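Putative alpha-N-acetylgalactosaminidase (Bacillus halodurans C-125, PDB 3CC1) probably hydrolyses terminal alpha-linked N-acetylgalactosamine residues from glycoconjugates, as a putative alpha-N-acetylgalactosaminidase with a TIM-barrel catalytic domain. Local coordinates at residues 242-247 and 286-291; 274-279 and 294-299. One frame throughout, in Å; residues are numbered along the deposited sequence.

Contact 1: 242-247 and 286-291; sequences DFWDDW and DGPGGD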
loop_
_atom_site.group_PDB
_atom_site.type_symbol
_atom_site.label_atom_id
_atom_site.label_comp_id
_atom_site.label_asym_id
_atom_site.label_seq_id
_atom_site.Cartn_x
_atom_site.Cartn_y
_atom_site.Cartn_z
ATOM N N ASP A 242 -9.896 16.428 -7.375
ATOM C CA ASP A 242 -9.685 16.853 -8.727
ATOM C C ASP A 242 -8.214 17.181 -8.953
ATOM O O ASP A 242 -7.488 17.645 -8.044
ATOM C CB ASP A 242 -10.561 18.049 -9.055
ATOM C CG ASP A 242 -12.022 17.649 -9.241
ATOM O OD1 ASP A 242 -12.305 16.767 -10.104
ATOM O OD2 ASP A 242 -12.865 18.202 -8.517
ATOM N N PHE A 243 -7.803 16.947 -10.190
ATOM C CA PHE A 243 -6.458 17.200 -10.593
ATOM C C PHE A 243 -6.189 18.680 -10.625
ATOM O O PHE A 243 -6.962 19.487 -11.177
ATOM C CB PHE A 243 -6.107 16.496 -11.906
ATOM C CG PHE A 243 -4.659 16.577 -12.218
ATOM C CD1 PHE A 243 -3.748 15.842 -11.483
ATOM C CD2 PHE A 243 -4.189 17.442 -13.190
ATOM C CE1 PHE A 243 -2.408 15.939 -11.737
ATOM C CE2 PHE A 243 -2.858 17.545 -13.436
ATOM C CZ PHE A 243 -1.944 16.795 -12.684
ATOM N N TRP A 244 -5.055 19.017 -10.002
ATOM C CA TRP A 244 -4.518 20.368 -9.934
ATOM C C TRP A 244 -2.982 20.371 -9.984
ATOM O O TRP A 244 -2.326 19.317 -9.989
ATOM C CB TRP A 244 -4.987 21.081 -8.636
ATOM C CG TRP A 244 -6.311 21.725 -8.696
ATOM C CD1 TRP A 244 -7.477 21.278 -8.134
ATOM C CD2 TRP A 244 -6.633 22.961 -9.335
ATOM N NE1 TRP A 244 -8.488 22.156 -8.378
ATOM C CE2 TRP A 244 -8.004 23.199 -9.117
ATOM C CE3 TRP A 244 -5.898 23.888 -10.071
ATOM C CZ2 TRP A 244 -8.655 24.321 -9.612
ATOM C CZ3 TRP A 244 -6.536 24.988 -10.553
ATOM C CH2 TRP A 244 -7.913 25.217 -10.292
ATOM N N ASP A 245 -2.429 21.584 -9.996
ATOM C CA ASP A 245 -0.952 21.833 -10.004
ATOM C C ASP A 245 -0.302 21.571 -8.636
ATOM O O ASP A 245 0.192 22.486 -7.944
ATOM C CB ASP A 245 -0.616 23.250 -10.528
ATOM C CG ASP A 245 -1.332 24.358 -9.777
ATOM O OD1 ASP A 245 -2.521 24.198 -9.386
ATOM O OD2 ASP A 245 -0.711 25.407 -9.597
ATOM N N ASP A 246 -0.367 20.314 -8.221
ATOM C CA ASP A 246 0.374 19.861 -7.047
ATOM C C ASP A 246 0.996 18.524 -7.332
ATOM O O ASP A 246 0.351 17.626 -7.869
ATOM C CB ASP A 246 -0.512 19.752 -5.807
ATOM C CG ASP A 246 0.304 19.486 -4.536
ATOM O OD1 ASP A 246 0.538 18.288 -4.217
ATOM O OD2 ASP A 246 0.683 20.470 -3.840
ATOM N N TRP A 247 2.274 18.410 -7.014
ATOM C CA TRP A 247 3.003 17.182 -7.332
ATOM C C TRP A 247 2.360 15.952 -6.713
ATOM O O TRP A 247 2.379 14.874 -7.293
ATOM C CB TRP A 247 4.465 17.257 -6.903
ATOM C CG TRP A 247 5.171 15.952 -7.083
ATOM C CD1 TRP A 247 5.633 15.142 -6.112
ATOM C CD2 TRP A 247 5.469 15.301 -8.330
ATOM N NE1 TRP A 247 6.223 14.030 -6.667
ATOM C CE2 TRP A 247 6.114 14.087 -8.026
ATOM C CE3 TRP A 247 5.244 15.618 -9.659
ATOM C CZ2 TRP A 247 6.563 13.202 -9.009
ATOM C CZ3 TRP A 247 5.701 14.721 -10.644
ATOM C CH2 TRP A 247 6.335 13.542 -10.308
ATOM N N ASP A 286 -11.037 25.979 -5.144
ATOM C CA ASP A 286 -10.814 24.555 -4.900
ATOM C C ASP A 286 -9.391 24.104 -5.160
ATOM O O ASP A 286 -9.070 22.916 -5.014
ATOM C CB ASP A 286 -11.749 23.687 -5.757
ATOM C CG ASP A 286 -11.490 23.834 -7.241
ATOM O OD1 ASP A 286 -11.354 25.002 -7.666
ATOM O OD2 ASP A 286 -11.447 22.801 -7.970
ATOM N N GLY A 287 -8.543 25.034 -5.583
ATOM C CA GLY A 287 -7.153 24.673 -5.965
ATOM C C GLY A 287 -6.093 25.009 -4.919
ATOM O O GLY A 287 -6.385 25.607 -3.892
ATOM N N PRO A 288 -4.844 24.599 -5.176
ATOM C CA PRO A 288 -3.796 24.707 -4.192
ATOM C C PRO A 288 -3.090 26.075 -4.165
ATOM O O PRO A 288 -1.902 26.145 -3.899
ATOM C CB PRO A 288 -2.834 23.606 -4.602
ATOM C CG PRO A 288 -2.951 23.551 -6.098
ATOM C CD PRO A 288 -4.460 23.728 -6.298
ATOM N N GLY A 289 -3.834 27.142 -4.384
ATOM C CA GLY A 289 -3.282 28.479 -4.316
ATOM C C GLY A 289 -4.286 29.486 -4.796
ATOM O O GLY A 289 -5.455 29.161 -4.973
ATOM N N GLY A 290 -3.831 30.724 -4.972
ATOM C CA GLY A 290 -4.674 31.771 -5.511
ATOM C C GLY A 290 -4.322 32.099 -6.958
ATOM O O GLY A 290 -3.864 31.257 -7.722
ATOM N N ASP A 291 -4.579 33.340 -7.330
ATOM C CA ASP A 291 -4.284 33.802 -8.670
ATOM C C ASP A 291 -2.798 33.621 -8.936
ATOM O O ASP A 291 -1.956 34.192 -8.249
ATOM C CB ASP A 291 -4.721 35.254 -8.800
ATOM C CG ASP A 291 -4.650 35.769 -10.231
ATOM O OD1 ASP A 291 -3.883 35.245 -11.033
ATOM O OD2 ASP A 291 -5.375 36.726 -10.558
#
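W244 lies against D286, G287 and P288 where two loops of the alpha-galactosidase-type TIM-barrel domain meet, one leading into helix 247-262 and the other into strand 292-293. Its CG stands anti to its own carbonyl carbon (chi1 -84°), which sends the indole across to the second loop. From the root outward, CB rests on P288 CD at 3.6 Å, and CG lies equally close to that methylene. CD2 is shared between P288 CD and G287 CA. G287 CA sits over the five-membered ring in a CH-pi contact, 3.7 Å from the ring centroid; P288 CD lies above the same face, nearer the rim. CZ2, on the benzene side, meets D286 OD1 at 3.4 Å. Beside the indole, D245 OD1 lies 3.4 Å from P288 CG and forms a salt bridge with R292. At the polar edge of the ring, W244 NE1 donates to D286 OD2 at 3.1 Å with an N-H...O angle of 150°. The same OD2 also accepts from W19 NE1, so two indoles grip one buried oxygen. L191 of the second subunit packs on D286, placing this end of the contact near the subunit interface. The carboxylate of D286 is turned 71° from the indole plane of W244: OD2 lies in that plane, whereas W244 NE1 comes from above the carboxylate plane.

Contact 2: 274-279 and 294-299; sequences MLPLGH and TRFTKD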
loop_
_atom_site.group_PDB
_atom_site.type_symbol
_atom_site.label_atom_id
_atom_site.label_comp_id
_atom_site.label_asym_id
_atom_site.label_seq_id
_atom_site.Cartn_x
_atom_site.Cartn_y
_atom_site.Cartn_z
HETATM N N MSE A 274 -7.982 17.958 -16.067
HETATM C CA MSE A 274 -7.716 19.147 -16.855
HETATM C C MSE A 274 -6.262 19.577 -16.623
HETATM O O MSE A 274 -5.659 19.240 -15.594
HETATM C CB MSE A 274 -8.750 20.213 -16.532
HETATM C CG MSE A 274 -10.202 19.838 -17.086
HETATM SE SE MSE A 274 -11.421 20.993 -16.260
HETATM C CE MSE A 274 -11.045 20.988 -14.353
ATOM N N LEU A 275 -5.676 20.233 -17.621
ATOM C CA LEU A 275 -4.258 20.671 -17.554
ATOM C C LEU A 275 -4.082 22.002 -16.809
ATOM O O LEU A 275 -4.448 23.051 -17.340
ATOM C CB LEU A 275 -3.654 20.784 -18.962
ATOM C CG LEU A 275 -4.024 19.640 -19.925
ATOM C CD1 LEU A 275 -3.565 19.971 -21.390
ATOM C CD2 LEU A 275 -3.451 18.294 -19.383
ATOM N N PRO A 276 -3.542 21.961 -15.551
ATOM C CA PRO A 276 -3.347 23.201 -14.829
ATOM C C PRO A 276 -2.024 23.829 -15.232
ATOM O O PRO A 276 -1.005 23.715 -14.541
ATOM C CB PRO A 276 -3.349 22.772 -13.372
ATOM C CG PRO A 276 -2.793 21.371 -13.372
ATOM C CD PRO A 276 -3.068 20.799 -14.766
ATOM N N LEU A 277 -2.093 24.511 -16.359
ATOM C CA LEU A 277 -0.955 25.150 -16.970
ATOM C C LEU A 277 -1.194 26.635 -17.138
ATOM O O LEU A 277 -2.338 27.105 -17.178
ATOM C CB LEU A 277 -0.699 24.509 -18.341
ATOM C CG LEU A 277 -0.257 23.047 -18.427
ATOM C CD1 LEU A 277 -0.201 22.588 -19.874
ATOM C CD2 LEU A 277 1.057 22.817 -17.713
ATOM N N GLY A 278 -0.094 27.382 -17.223
ATOM C CA GLY A 278 -0.167 28.818 -17.426
ATOM C C GLY A 278 -0.856 29.509 -16.279
ATOM O O GLY A 278 -0.652 29.173 -15.143
ATOM N N HIS A 279 -1.663 30.510 -16.619
ATOM C CA HIS A 279 -2.336 31.383 -15.647
ATOM C C HIS A 279 -3.693 30.801 -15.206
ATOM O O HIS A 279 -4.660 30.715 -15.973
ATOM C CB HIS A 279 -2.477 32.790 -16.239
ATOM C CG HIS A 279 -2.926 33.842 -15.255
ATOM N ND1 HIS A 279 -3.408 35.067 -15.664
ATOM C CD2 HIS A 279 -2.979 33.851 -13.901
ATOM C CE1 HIS A 279 -3.720 35.795 -14.599
ATOM N NE2 HIS A 279 -3.480 35.078 -13.515
ATOM N N THR A 294 1.014 28.408 -12.899
ATOM C CA THR A 294 1.052 27.018 -12.469
ATOM C C THR A 294 2.199 26.729 -11.529
ATOM O O THR A 294 3.291 27.188 -11.719
ATOM C CB THR A 294 1.084 26.030 -13.651
ATOM O OG1 THR A 294 1.070 24.698 -13.129
ATOM C CG2 THR A 294 2.298 26.219 -14.520
ATOM N N ARG A 295 1.917 25.964 -10.487
ATOM C CA ARG A 295 2.917 25.626 -9.500
ATOM C C ARG A 295 3.829 24.512 -10.010
ATOM O O ARG A 295 4.856 24.268 -9.422
ATOM C CB ARG A 295 2.272 25.199 -8.176
ATOM C CG ARG A 295 1.562 26.326 -7.458
ATOM C CD ARG A 295 0.588 25.775 -6.444
ATOM N NE ARG A 295 1.265 25.487 -5.188
ATOM C CZ ARG A 295 1.586 24.264 -4.757
ATOM N NH1 ARG A 295 1.296 23.144 -5.432
ATOM N NH2 ARG A 295 2.217 24.161 -3.604
ATOM N N PHE A 296 3.464 23.866 -11.115
ATOM C CA PHE A 296 4.280 22.776 -11.657
ATOM C C PHE A 296 5.565 23.358 -12.245
ATOM O O PHE A 296 5.538 24.378 -12.952
ATOM C CB PHE A 296 3.584 22.012 -12.740
ATOM C CG PHE A 296 2.594 20.980 -12.253
ATOM C CD1 PHE A 296 2.848 20.202 -11.165
ATOM C CD2 PHE A 296 1.464 20.715 -12.994
ATOM C CE1 PHE A 296 1.930 19.201 -10.769
ATOM C CE2 PHE A 296 0.551 19.739 -12.605
ATOM C CZ PHE A 296 0.796 18.987 -11.489
ATOM N N THR A 297 6.691 22.708 -11.945
ATOM C CA THR A 297 7.935 23.100 -12.565
ATOM C C THR A 297 7.821 22.689 -14.026
ATOM O O THR A 297 6.914 21.927 -14.420
ATOM C CB THR A 297 9.148 22.396 -11.952
ATOM O OG1 THR A 297 9.017 20.982 -12.192
ATOM C CG2 THR A 297 9.313 22.725 -10.427
ATOM N N LYS A 298 8.745 23.175 -14.837
ATOM C CA LYS A 298 8.764 22.784 -16.251
ATOM C C LYS A 298 8.913 21.278 -16.431
ATOM O O LYS A 298 8.252 20.674 -17.271
ATOM C CB LYS A 298 9.887 23.501 -16.982
ATOM C CG LYS A 298 9.570 24.969 -17.248
ATOM C CD LYS A 298 10.705 25.676 -17.955
ATOM C CE LYS A 298 10.262 27.098 -18.293
ATOM N NZ LYS A 298 11.366 27.738 -19.067
ATOM N N ASP A 299 9.773 20.659 -15.626
ATOM C CA ASP A 299 9.933 19.217 -15.682
ATOM C C ASP A 299 8.588 18.497 -15.396
ATOM O O ASP A 299 8.212 17.490 -16.046
ATOM C CB ASP A 299 10.991 18.720 -14.715
ATOM C CG ASP A 299 12.420 18.923 -15.209
ATOM O OD1 ASP A 299 12.604 19.255 -16.419
ATOM O OD2 ASP A 299 13.340 18.738 -14.361
#
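T294 faces the backbone of P276-G278 and binds it at two points, while the ring of F296, two residues on, meets the P276 side chain obliquely. The threonine CB points at the opposite loop, and with OG1 anti to the backbone nitrogen (chi1 -178°) the hydroxyl reaches P276 O, to which it donates at 2.7 Å. The donor is tilted 22° from the carbonyl plane. The backbone joins in as well: T294 N donates to G278 O at 2.9 Å, so side chain and backbone of one residue hold two carbonyls of the loop two residues apart. The same OG1 accepts from F296 N at 3.2 Å, with a nearly straight N-H...O angle of 165°; this closes an ST turn just ahead of helix 298-310. P276, whose carbonyl takes the hydroxyl's hydrogen bond, is itself the centre of an inverse gamma turn. The methyl CG2 of T294 approaches G278 N obliquely, at 3.8 Å. A valine in place of T294 would probably leave P276 O and F296 N without their shared hydroxyl partner and let the turn before the helix relax. Between the proline and phenylalanine side chains, P276 CG comes to 3.8 Å from F296 CE2. F243 borders both of them, and M304 of helix 298-310 packs on P276. L277 leans on Q301 of that helix and on L331 of helix 326-332, while backbone bonds from L275 to M316 and G318 tie the loop to barrel strand 315-317 and the residue just beyond it.

How the contacts relate
Both contacts are buried joints between irregular segments of the same TIM-barrel domain, their centres 9 Å apart, and their segments alternate along the chain. They differ in chemistry: contact 1 relies on a flat indole, a glycine CA and a carboxylate, and its D242 and D286 reach the second subunit, whereas contact 2 rests mainly on two backbone carbonyls met by the hydroxyl and amide of one threonine and is touched by no other chain. One segment of each leads into a helix, 247-262 from contact 1 and 298-310 from contact 2. Polar links join them, with R295 NH1 hydrogen-bonded to D245 O and H279 NE2 to D291 OD1; the F243 ring also meets M274 O, and D245 N packs against P276 CG.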